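Local coordinates for Mec-8 protein (Caenorhabditis elegans, PDB 6DG0) that probably binds RNA as a nuclear splicing factor, using a C-terminal RNA recognition motif held here on a short DNA strand, at residues A[6-11]-A[44-49]. The protein carries 2 engineered substitutions. Residues are numbered along the deposited sequence; the frame is centred on the assembly and turned at random.
Sequences LFVANL and AFVEYS. With nucleotides of chain D.
Phe7 and Phe45 meet ring against ring where strand 6-11 runs antiparallel to strand 44-48, CD1 of Phe7 lying 3.7 Å from CE1 of Phe45. Their centroids are 5.8 Å apart with the planes inclined at 53°, and each ring offers a face to a different nucleotide. This is the close-packed side. DC3 of chain D lies over the centre of the Phe7 ring, its C6 3.3 Å above the plane, while its sugar O4' comes within 3.1 Å of Phe7 CE1. The adenine of DA4 of chain D covers Phe45 in the same way, and O2 of DC3 of chain D lies at the Phe45 edge. Different first torsions bring CD1 and CE1 together: CG of Phe7 is anti to the backbone N (chi1 168°), that of Phe45 anti to its carbonyl carbon (chi1 -60°). With an alanine at position Phe7 the cytosine of DC3 of chain D is likely to lose the ring beneath it, and CE1 of Phe45 its flank. Between the rings and the helices, the backbones are gripped by two hydrogen bonds in each of the pairs Leu6-Val46 and Val8-Ala44, Val8 N reaching Ala44 O at 2.8 Å. The reverse, aliphatic face is looser. CD1 of Leu11 meets Ala44 CB at 3.7 Å, but CG2 of Val8 stays 4.2 Å from CG2 of Val46 and Leu6 CD1 4.1 Å from Tyr48 CE1. Helices 17-24 and 51-61 close over this layer, Phe24 touching Val8 and Val46 and its carbonyl oxygen holding the Tyr48 hydroxyl. Aromatic rings facing nucleic acid and aliphatic groups facing two helices mark the central RNP2 (6-11) and RNP1 (44-49) strands of the beta-alpha-beta-beta-alpha-beta RNA recognition motif, Phe7 and Phe45 forming its base-stacking platform.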
ATOM      1  N   LEU A   6       5.724   1.319   1.858  1.00 28.36           N
ATOM      2  CA  LEU A   6       4.714   2.372   1.913  1.00 25.89           C
ATOM      3  C   LEU A   6       3.611   2.032   2.913  1.00 25.73           C
ATOM      4  O   LEU A   6       3.337   0.860   3.171  1.00 25.72           O
ATOM      5  CB  LEU A   6       4.101   2.608   0.529  1.00 25.04           C
ATOM      6  CG  LEU A   6       5.021   3.105  -0.588  1.00 26.10           C
ATOM      7  CD1 LEU A   6       4.271   3.155  -1.912  1.00 23.45           C
ATOM      8  CD2 LEU A   6       5.594   4.472  -0.240  1.00 22.42           C
ATOM      9  N   PHE A   7       2.992   3.064   3.482  1.00 25.81           N
ATOM     10  CA  PHE A   7       1.831   2.893   4.352  1.00 24.40           C
ATOM     11  C   PHE A   7       0.554   3.331   3.635  1.00 22.30           C
ATOM     12  O   PHE A   7       0.490   4.434   3.096  1.00 21.27           O
ATOM     13  CB  PHE A   7       2.013   3.679   5.655  1.00 20.88           C
ATOM     14  CG  PHE A   7       0.758   3.795   6.478  1.00 22.06           C
ATOM     15  CD1 PHE A   7       0.342   2.748   7.284  1.00 21.82           C
ATOM     16  CD2 PHE A   7       0.003   4.958   6.458  1.00 21.75           C
ATOM     17  CE1 PHE A   7      -0.813   2.849   8.040  1.00 21.23           C
ATOM     18  CE2 PHE A   7      -1.149   5.066   7.214  1.00 19.82           C
ATOM     19  CZ  PHE A   7      -1.556   4.010   8.007  1.00 22.19           C
ATOM     20  N   VAL A   8      -0.462   2.474   3.640  1.00 21.55           N
ATOM     21  CA  VAL A   8      -1.718   2.771   2.952  1.00 23.30           C
ATOM     22  C   VAL A   8      -2.923   2.764   3.893  1.00 19.95           C
ATOM     23  O   VAL A   8      -3.191   1.775   4.570  1.00 22.23           O
ATOM     24  CB  VAL A   8      -1.974   1.770   1.807  1.00 27.99           C
ATOM     25  CG1 VAL A   8      -3.241   2.139   1.048  1.00 24.18           C
ATOM     26  CG2 VAL A   8      -0.777   1.724   0.866  1.00 22.31           C
ATOM     27  N   ALA A   9      -3.646   3.879   3.913  1.00 19.09           N
ATOM     28  CA  ALA A   9      -4.832   4.053   4.751  1.00 23.78           C
ATOM     29  C   ALA A   9      -6.072   4.248   3.882  1.00 26.01           C
ATOM     30  O   ALA A   9      -5.979   4.201   2.655  1.00 27.07           O
ATOM     31  CB  ALA A   9      -4.650   5.230   5.698  1.00 19.65           C
ATOM     32  N   ASN A  10      -7.229   4.419   4.520  1.00 24.91           N
ATOM     33  CA  ASN A  10      -8.501   4.582   3.815  1.00 29.18           C
ATOM     34  C   ASN A  10      -8.876   3.340   3.004  1.00 36.78           C
ATOM     35  O   ASN A  10      -9.186   3.414   1.813  1.00 35.40           O
ATOM     36  CB  ASN A  10      -8.449   5.842   2.932  1.00 30.29           C
ATOM     37  CG  ASN A  10      -9.802   6.223   2.367  1.00 32.20           C
ATOM     38  OD1 ASN A  10     -10.828   5.731   2.818  1.00 28.53           O
ATOM     39  ND2 ASN A  10      -9.813   7.161   1.431  1.00 33.49           N
ATOM     40  N   LEU A  11      -8.803   2.192   3.670  1.00 32.49           N
ATOM     41  CA  LEU A  11      -9.148   0.911   3.066  1.00 34.29           C
ATOM     42  C   LEU A  11     -10.417   0.299   3.662  1.00 37.81           C
ATOM     43  O   LEU A  11     -10.602   0.295   4.879  1.00 44.61           O
ATOM     44  CB  LEU A  11      -7.993  -0.079   3.220  1.00 30.48           C
ATOM     45  CG  LEU A  11      -6.824  -0.008   2.238  1.00 35.53           C
ATOM     46  CD1 LEU A  11      -5.687  -0.895   2.724  1.00 26.17           C
ATOM     47  CD2 LEU A  11      -7.279  -0.422   0.848  1.00 31.89           C
ATOM     48  N   ALA A  44      -2.619  -1.109   5.026  1.00 28.14           N
ATOM     49  CA  ALA A  44      -1.733  -2.007   4.288  1.00 24.77           C
ATOM     50  C   ALA A  44      -0.300  -1.497   4.221  1.00 26.81           C
ATOM     51  O   ALA A  44      -0.062  -0.291   4.178  1.00 22.47           O
ATOM     52  CB  ALA A  44      -2.268  -2.229   2.888  1.00 26.90           C
ATOM     53  N   PHE A  45       0.650  -2.426   4.211  1.00 25.44           N
ATOM     54  CA  PHE A  45       2.049  -2.092   3.991  1.00 23.55           C
ATOM     55  C   PHE A  45       2.540  -2.723   2.690  1.00 26.27           C
ATOM     56  O   PHE A  45       2.522  -3.944   2.534  1.00 24.21           O
ATOM     57  CB  PHE A  45       2.898  -2.549   5.180  1.00 27.90           C
ATOM     58  CG  PHE A  45       2.504  -1.908   6.481  1.00 22.44           C
ATOM     59  CD1 PHE A  45       2.985  -0.656   6.827  1.00 24.79           C
ATOM     60  CD2 PHE A  45       1.640  -2.551   7.349  1.00 24.03           C
ATOM     61  CE1 PHE A  45       2.620  -0.065   8.021  1.00 26.78           C
ATOM     62  CE2 PHE A  45       1.271  -1.965   8.545  1.00 25.43           C
ATOM     63  CZ  PHE A  45       1.760  -0.720   8.882  1.00 22.77           C
ATOM     64  N   VAL A  46       2.976  -1.881   1.757  1.00 30.80           N
ATOM     65  CA  VAL A  46       3.394  -2.346   0.438  1.00 26.29           C
ATOM     66  C   VAL A  46       4.866  -2.045   0.181  1.00 26.55           C
ATOM     67  O   VAL A  46       5.295  -0.894   0.250  1.00 28.08           O
ATOM     68  CB  VAL A  46       2.546  -1.706  -0.677  1.00 25.16           C
ATOM     69  CG1 VAL A  46       2.853  -2.360  -2.014  1.00 24.90           C
ATOM     70  CG2 VAL A  46       1.071  -1.831  -0.349  1.00 27.39           C
ATOM     71  N   GLU A  47       5.634  -3.088  -0.121  1.00 29.65           N
ATOM     72  CA  GLU A  47       7.073  -2.948  -0.311  1.00 27.91           C
ATOM     73  C   GLU A  47       7.486  -2.897  -1.782  1.00 29.38           C
ATOM     74  O   GLU A  47       6.979  -3.656  -2.607  1.00 30.01           O
ATOM     75  CB  GLU A  47       7.807  -4.095   0.380  1.00 23.47           C
ATOM     76  CG  GLU A  47       9.309  -3.916   0.411  1.00 29.82           C
ATOM     77  CD  GLU A  47      10.026  -5.109   1.005  1.00 37.54           C
ATOM     78  OE1 GLU A  47       9.875  -6.222   0.460  1.00 37.41           O
ATOM     79  OE2 GLU A  47      10.738  -4.934   2.016  1.00 38.27           O
ATOM     80  N   TYR A  48       8.408  -1.993  -2.098  1.00 28.10           N
ATOM     81  CA  TYR A  48       8.998  -1.924  -3.432  1.00 29.65           C
ATOM     82  C   TYR A  48      10.514  -2.139  -3.391  1.00 28.98           C
ATOM     83  O   TYR A  48      11.138  -1.997  -2.341  1.00 32.23           O
ATOM     84  CB  TYR A  48       8.656  -0.589  -4.092  1.00 26.17           C
ATOM     85  CG  TYR A  48       7.235  -0.536  -4.605  1.00 30.03           C
ATOM     86  CD1 TYR A  48       6.187  -0.156  -3.773  1.00 26.50           C
ATOM     87  CD2 TYR A  48       6.941  -0.869  -5.920  1.00 31.14           C
ATOM     88  CE1 TYR A  48       4.884  -0.114  -4.243  1.00 27.28           C
ATOM     89  CE2 TYR A  48       5.647  -0.829  -6.398  1.00 29.49           C
ATOM     90  CZ  TYR A  48       4.622  -0.449  -5.556  1.00 27.31           C
ATOM     91  OH  TYR A  48       3.333  -0.408  -6.032  1.00 29.89           O
ATOM     92  N   SER A  49      11.100  -2.469  -4.541  1.00 31.70           N
ATOM     93  CA  SER A  49      12.504  -2.879  -4.605  1.00 28.99           C
ATOM     94  C   SER A  49      13.480  -1.785  -4.173  1.00 32.96           C
ATOM     95  O   SER A  49      14.555  -2.078  -3.652  1.00 35.53           O
ATOM     96  CB  SER A  49      12.848  -3.345  -6.022  1.00 23.34           C
ATOM     97  OG  SER A  49      12.678  -2.299  -6.962  1.00 33.30           O
TER
ATOM     98  P    DA D   4       1.658  -0.585  14.437  1.00 38.59           P
ATOM     99  OP1  DA D   4       0.555  -0.203  15.347  1.00 36.26           O
ATOM    100  OP2  DA D   4       3.062  -0.358  14.845  1.00 33.40           O
ATOM    101  O5'  DA D   4       1.517  -2.133  14.058  1.00 31.06           O
ATOM    102  C5'  DA D   4       0.323  -2.625  13.457  1.00 32.87           C
ATOM    103  C4'  DA D   4       0.589  -3.938  12.735  1.00 39.64           C
ATOM    104  O4'  DA D   4       1.234  -3.664  11.464  1.00 38.94           O
ATOM    105  C3'  DA D   4       1.508  -4.905  13.481  1.00 42.93           C
ATOM    106  O3'  DA D   4       1.061  -6.247  13.322  1.00 48.48           O
ATOM    107  C2'  DA D   4       2.865  -4.681  12.819  1.00 43.33           C
ATOM    108  C1'  DA D   4       2.472  -4.339  11.388  1.00 36.80           C
ATOM    109  N9   DA D   4       3.429  -3.454  10.730  1.00 33.38           N
ATOM    110  C8   DA D   4       3.880  -2.248  11.190  1.00 33.13           C
ATOM    111  N7   DA D   4       4.745  -1.666  10.395  1.00 33.39           N
ATOM    112  C5   DA D   4       4.874  -2.552   9.337  1.00 33.59           C
ATOM    113  C6   DA D   4       5.647  -2.517   8.160  1.00 27.43           C
ATOM    114  N6   DA D   4       6.466  -1.508   7.846  1.00 25.60           N
ATOM    115  N1   DA D   4       5.544  -3.563   7.313  1.00 29.33           N
ATOM    116  C2   DA D   4       4.722  -4.571   7.630  1.00 30.98           C
ATOM    117  N3   DA D   4       3.948  -4.716   8.704  1.00 32.07           N
ATOM    118  C4   DA D   4       4.071  -3.662   9.527  1.00 32.44           C
ATOM    119  P    DC D   3      -0.875   4.790  13.868  1.00 23.41           P
ATOM    120  OP1  DC D   3      -0.652   3.871  15.006  1.00 26.56           O
ATOM    121  OP2  DC D   3      -0.098   6.046  13.773  1.00 26.81           O
ATOM    122  O5'  DC D   3      -0.663   3.985  12.501  1.00 25.59           O
ATOM    123  C5'  DC D   3      -1.224   2.682  12.342  1.00 25.67           C
ATOM    124  C4'  DC D   3      -0.149   1.658  12.002  1.00 25.55           C
ATOM    125  O4'  DC D   3       0.493   2.030  10.754  1.00 21.60           O
ATOM    126  C3'  DC D   3       0.977   1.521  13.021  1.00 26.14           C
ATOM    127  O3'  DC D   3       1.444   0.179  13.041  1.00 29.81           O
ATOM    128  C2'  DC D   3       2.039   2.468  12.475  1.00 25.98           C
ATOM    129  C1'  DC D   3       1.866   2.289  10.973  1.00 24.69           C
ATOM    130  N1   DC D   3       2.246   3.494  10.188  1.00 26.99           N
ATOM    131  C2   DC D   3       3.495   3.545   9.562  1.00 24.13           C
ATOM    132  O2   DC D   3       4.264   2.583   9.675  1.00 25.79           O
ATOM    133  N3   DC D   3       3.828   4.650   8.850  1.00 26.81           N
ATOM    134  C4   DC D   3       2.970   5.667   8.756  1.00 22.83           C
ATOM    135  N4   DC D   3       3.344   6.734   8.042  1.00 18.72           N
ATOM    136  C5   DC D   3       1.693   5.635   9.388  1.00 24.28           C
ATOM    137  C6   DC D   3       1.375   4.540  10.088  1.00 26.61           C
ATOM    138  P    DG D   2      -1.755  10.268  13.593  1.00 27.35           P
ATOM    139  OP1  DG D   2      -1.619  10.342  15.064  1.00 37.90           O
ATOM    140  OP2  DG D   2      -0.580  10.516  12.727  1.00 34.93           O
ATOM    141  O5'  DG D   2      -2.360   8.830  13.255  1.00 24.70           O
ATOM    142  C5'  DG D   2      -3.350   8.272  14.111  1.00 21.56           C
ATOM    143  C4'  DG D   2      -3.946   7.028  13.494  1.00 30.59           C
ATOM    144  O4'  DG D   2      -4.800   7.410  12.410  1.00 28.37           O
ATOM    145  C3'  DG D   2      -2.937   6.085  12.869  1.00 27.41           C
ATOM    146  O3'  DG D   2      -2.434   5.185  13.857  1.00 27.56           O
ATOM    147  C2'  DG D   2      -3.765   5.356  11.800  1.00 20.17           C
ATOM    148  C1'  DG D   2      -4.928   6.325  11.522  1.00 26.94           C
ATOM    149  N9   DG D   2      -4.962   6.854  10.157  1.00 26.26           N
ATOM    150  C8   DG D   2      -6.041   6.864   9.307  1.00 23.90           C
ATOM    151  N7   DG D   2      -5.789   7.412   8.152  1.00 22.19           N
ATOM    152  C5   DG D   2      -4.460   7.800   8.239  1.00 22.09           C
ATOM    153  C6   DG D   2      -3.636   8.447   7.287  1.00 24.04           C
ATOM    154  O6   DG D   2      -3.932   8.817   6.142  1.00 25.80           O
ATOM    155  N1   DG D   2      -2.351   8.658   7.777  1.00 27.69           N
ATOM    156  C2   DG D   2      -1.915   8.289   9.027  1.00 29.17           C
ATOM    157  N2   DG D   2      -0.639   8.575   9.321  1.00 24.17           N
ATOM    158  N3   DG D   2      -2.676   7.682   9.930  1.00 28.91           N
ATOM    159  C4   DG D   2      -3.933   7.469   9.469  1.00 26.35           C
TER